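Local coordinates for protein regulator of nonsense transcripts 2 (Homo sapiens, PDB 4CEM) that takes part in nonsense-mediated mRNA decay as the factor UPF2, here represented by the first of its three MIF4G domains, at residues N43-L48 with Q115-F120. Sequence-based numbering, arbitrary orientation.
Sequences NFFSRL and QRYADF
R116 reaches from the end of helix 103-116 past F45 to F44 and L48. With CG anti to the backbone N (chi1 -168°), the chain leaves CB toward the short helix 42-46. R116 CG packs against the end of the F45 ring, 3.8 Å from F45 CE1. It also sits over one face of the Y117 ring, offset toward the rim. R116 CD lies 4.1 Å from the same F45 CE1. The chain bends at chi3 (-81°), and the guanidinium lays one face over the F44 ring edge. F44 CE1 stands 3.9 Å above the guanidinium plane, over the centre, with the two planes 66° apart. R116 NH1 approaches L48 CD1 at 3.5 Å. In this all-helical MIF4G domain, the contact joins helix 42-46 to the turn between helices 103-116 and 120-137, at the surface. An alanine at R116 would remove everything past CB and is likely to leave the F44 ring edge without the guanidinium it meets, and a gap beside F45. The F45 ring meets R116 O at its edge, in plane, 3.8 Å from F45 CZ. It lies obliquely to the Y117 ring, centroids 5.6 Å apart. Y117 OH hydrogen-bonds to L82 N.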
ATOM      1  N   ASN A  43      19.553  33.071   4.648  1.00 58.68           N
ATOM      2  CA  ASN A  43      20.965  33.092   4.255  1.00 58.55           C
ATOM      3  C   ASN A  43      21.424  31.764   3.646  1.00 56.72           C
ATOM      4  O   ASN A  43      22.154  31.750   2.661  1.00 62.50           O
ATOM      5  CB  ASN A  43      21.875  33.528   5.422  1.00 58.85           C
ATOM      6  CG  ASN A  43      22.251  32.381   6.355  1.00 62.39           C
ATOM      7  OD1 ASN A  43      21.519  31.390   6.489  1.00 63.95           O
ATOM      8  ND2 ASN A  43      23.400  32.515   7.015  1.00 59.89           N
ATOM      9  N   PHE A  44      20.980  30.654   4.225  1.00 52.21           N
ATOM     10  CA  PHE A  44      21.317  29.332   3.714  1.00 48.59           C
ATOM     11  C   PHE A  44      20.743  29.150   2.312  1.00 47.54           C
ATOM     12  O   PHE A  44      21.411  28.634   1.425  1.00 47.94           O
ATOM     13  CB  PHE A  44      20.783  28.248   4.659  1.00 46.83           C
ATOM     14  CG  PHE A  44      21.014  26.850   4.172  1.00 44.84           C
ATOM     15  CD1 PHE A  44      20.104  26.235   3.324  1.00 44.45           C
ATOM     16  CD2 PHE A  44      22.137  26.145   4.557  1.00 45.96           C
ATOM     17  CE1 PHE A  44      20.316  24.944   2.864  1.00 43.31           C
ATOM     18  CE2 PHE A  44      22.350  24.847   4.108  1.00 44.90           C
ATOM     19  CZ  PHE A  44      21.437  24.249   3.260  1.00 43.26           C
ATOM     20  N   PHE A  45      19.500  29.568   2.117  1.00 48.30           N
ATOM     21  CA  PHE A  45      18.853  29.448   0.812  1.00 48.50           C
ATOM     22  C   PHE A  45      19.526  30.307  -0.247  1.00 49.03           C
ATOM     23  O   PHE A  45      19.540  29.933  -1.421  1.00 48.92           O
ATOM     24  CB  PHE A  45      17.362  29.781   0.917  1.00 48.94           C
ATOM     25  CG  PHE A  45      16.560  28.701   1.584  1.00 50.24           C
ATOM     26  CD1 PHE A  45      16.290  27.511   0.913  1.00 50.46           C
ATOM     27  CD2 PHE A  45      16.114  28.848   2.886  1.00 50.07           C
ATOM     28  CE1 PHE A  45      15.570  26.501   1.526  1.00 49.76           C
ATOM     29  CE2 PHE A  45      15.398  27.838   3.506  1.00 49.80           C
ATOM     30  CZ  PHE A  45      15.125  26.665   2.826  1.00 49.90           C
ATOM     31  N   SER A  46      20.103  31.436   0.175  1.00 50.51           N
ATOM     32  CA  SER A  46      20.831  32.344  -0.725  1.00 52.44           C
ATOM     33  C   SER A  46      21.926  31.641  -1.492  1.00 51.91           C
ATOM     34  O   SER A  46      22.160  31.943  -2.659  1.00 49.58           O
ATOM     35  CB  SER A  46      21.488  33.481   0.059  1.00 53.20           C
ATOM     36  OG  SER A  46      20.564  34.083   0.936  1.00 58.35           O
ATOM     37  N   ARG A  47      22.610  30.725  -0.812  1.00 53.94           N
ATOM     38  CA  ARG A  47      23.774  30.053  -1.375  1.00 55.18           C
ATOM     39  C   ARG A  47      23.442  28.839  -2.227  1.00 51.74           C
ATOM     40  O   ARG A  47      24.328  28.295  -2.873  1.00 51.85           O
ATOM     41  CB  ARG A  47      24.722  29.617  -0.272  1.00 58.85           C
ATOM     42  CG  ARG A  47      25.222  30.749   0.595  1.00 64.59           C
ATOM     43  CD  ARG A  47      26.452  30.296   1.360  1.00 71.34           C
ATOM     44  NE  ARG A  47      26.396  30.695   2.761  1.00 80.92           N
ATOM     45  CZ  ARG A  47      27.160  30.184   3.727  1.00 87.10           C
ATOM     46  NH1 ARG A  47      28.066  29.241   3.460  1.00 87.41           N
ATOM     47  NH2 ARG A  47      27.023  30.631   4.974  1.00 89.45           N
ATOM     48  N   LEU A  48      22.195  28.381  -2.201  1.00 48.91           N
ATOM     49  CA  LEU A  48      21.770  27.343  -3.129  1.00 48.37           C
ATOM     50  C   LEU A  48      21.282  28.084  -4.360  1.00 50.34           C
ATOM     51  O   LEU A  48      21.020  29.288  -4.290  1.00 50.76           O
ATOM     52  CB  LEU A  48      20.676  26.469  -2.515  1.00 47.62           C
ATOM     53  CG  LEU A  48      21.029  25.812  -1.169  1.00 45.53           C
ATOM     54  CD1 LEU A  48      19.885  24.935  -0.699  1.00 43.38           C
ATOM     55  CD2 LEU A  48      22.319  25.004  -1.241  1.00 43.46           C
ATOM     56  N   GLN A 115      11.772  18.313   5.411  1.00 37.48           N
ATOM     57  CA  GLN A 115      12.719  18.808   6.416  1.00 38.00           C
ATOM     58  C   GLN A 115      13.320  20.164   6.043  1.00 37.86           C
ATOM     59  O   GLN A 115      13.809  20.886   6.915  1.00 39.36           O
ATOM     60  CB  GLN A 115      13.832  17.785   6.688  1.00 38.00           C
ATOM     61  CG  GLN A 115      13.374  16.567   7.483  1.00 39.65           C
ATOM     62  CD  GLN A 115      14.321  15.376   7.362  1.00 40.71           C
ATOM     63  OE1 GLN A 115      15.538  15.531   7.418  1.00 42.35           O
ATOM     64  NE2 GLN A 115      13.761  14.185   7.210  1.00 40.83           N
ATOM     65  N   ARG A 116      13.290  20.511   4.760  1.00 37.31           N
ATOM     66  CA  ARG A 116      13.820  21.794   4.318  1.00 38.32           C
ATOM     67  C   ARG A 116      12.744  22.874   4.149  1.00 37.21           C
ATOM     68  O   ARG A 116      13.003  24.030   4.465  1.00 34.50           O
ATOM     69  CB  ARG A 116      14.596  21.629   3.017  1.00 39.46           C
ATOM     70  CG  ARG A 116      15.418  22.853   2.650  1.00 40.46           C
ATOM     71  CD  ARG A 116      16.479  22.516   1.621  1.00 42.13           C
ATOM     72  NE  ARG A 116      17.668  21.916   2.222  1.00 42.42           N
ATOM     73  CZ  ARG A 116      18.761  21.572   1.539  1.00 44.61           C
ATOM     74  NH1 ARG A 116      18.830  21.758   0.220  1.00 45.69           N
ATOM     75  NH2 ARG A 116      19.796  21.038   2.173  1.00 45.75           N
ATOM     76  N   TYR A 117      11.555  22.484   3.677  1.00 36.99           N
ATOM     77  CA  TYR A 117      10.497  23.422   3.277  1.00 38.91           C
ATOM     78  C   TYR A 117       9.154  23.225   3.995  1.00 38.36           C
ATOM     79  O   TYR A 117       8.484  22.208   3.811  1.00 38.13           O
ATOM     80  CB  TYR A 117      10.244  23.293   1.775  1.00 40.84           C
ATOM     81  CG  TYR A 117      11.484  23.431   0.925  1.00 42.92           C
ATOM     82  CD1 TYR A 117      11.998  24.686   0.608  1.00 43.69           C
ATOM     83  CD2 TYR A 117      12.129  22.315   0.414  1.00 42.60           C
ATOM     84  CE1 TYR A 117      13.126  24.820  -0.183  1.00 43.49           C
ATOM     85  CE2 TYR A 117      13.258  22.445  -0.378  1.00 42.93           C
ATOM     86  CZ  TYR A 117      13.749  23.699  -0.669  1.00 42.26           C
ATOM     87  OH  TYR A 117      14.864  23.831  -1.446  1.00 43.14           O
ATOM     88  N   ALA A 118       8.748  24.233   4.766  1.00 38.64           N
ATOM     89  CA  ALA A 118       7.456  24.233   5.463  1.00 38.07           C
ATOM     90  C   ALA A 118       6.244  24.058   4.548  1.00 38.83           C
ATOM     91  O   ALA A 118       5.246  23.484   4.963  1.00 43.12           O
ATOM     92  CB  ALA A 118       7.308  25.502   6.289  1.00 36.08           C
ATOM     93  N   ASP A 119       6.329  24.530   3.309  1.00 41.21           N
ATOM     94  CA  ASP A 119       5.204  24.436   2.364  1.00 41.76           C
ATOM     95  C   ASP A 119       4.950  23.046   1.814  1.00 41.56           C
ATOM     96  O   ASP A 119       3.915  22.817   1.182  1.00 42.70           O
ATOM     97  CB  ASP A 119       5.431  25.353   1.156  1.00 43.22           C
ATOM     98  CG  ASP A 119       5.373  26.807   1.512  1.00 44.75           C
ATOM     99  OD1 ASP A 119       5.097  27.121   2.686  1.00 44.98           O
ATOM    100  OD2 ASP A 119       5.615  27.642   0.612  1.00 50.09           O
ATOM    101  N   PHE A 120       5.882  22.125   2.022  1.00 40.99           N
ATOM    102  CA  PHE A 120       5.810  20.837   1.344  1.00 39.53           C
ATOM    103  C   PHE A 120       4.626  19.984   1.777  1.00 37.68           C
ATOM    104  O   PHE A 120       3.819  19.580   0.944  1.00 37.56           O
ATOM    105  CB  PHE A 120       7.107  20.051   1.533  1.00 40.73           C
ATOM    106  CG  PHE A 120       7.165  18.790   0.714  1.00 40.51           C
ATOM    107  CD1 PHE A 120       7.270  18.854  -0.673  1.00 39.97           C
ATOM    108  CD2 PHE A 120       7.102  17.543   1.319  1.00 39.34           C
ATOM    109  CE1 PHE A 120       7.315  17.703  -1.438  1.00 39.74           C
ATOM    110  CE2 PHE A 120       7.147  16.389   0.556  1.00 40.21           C
ATOM    111  CZ  PHE A 120       7.253  16.467  -0.823  1.00 40.23           C
TER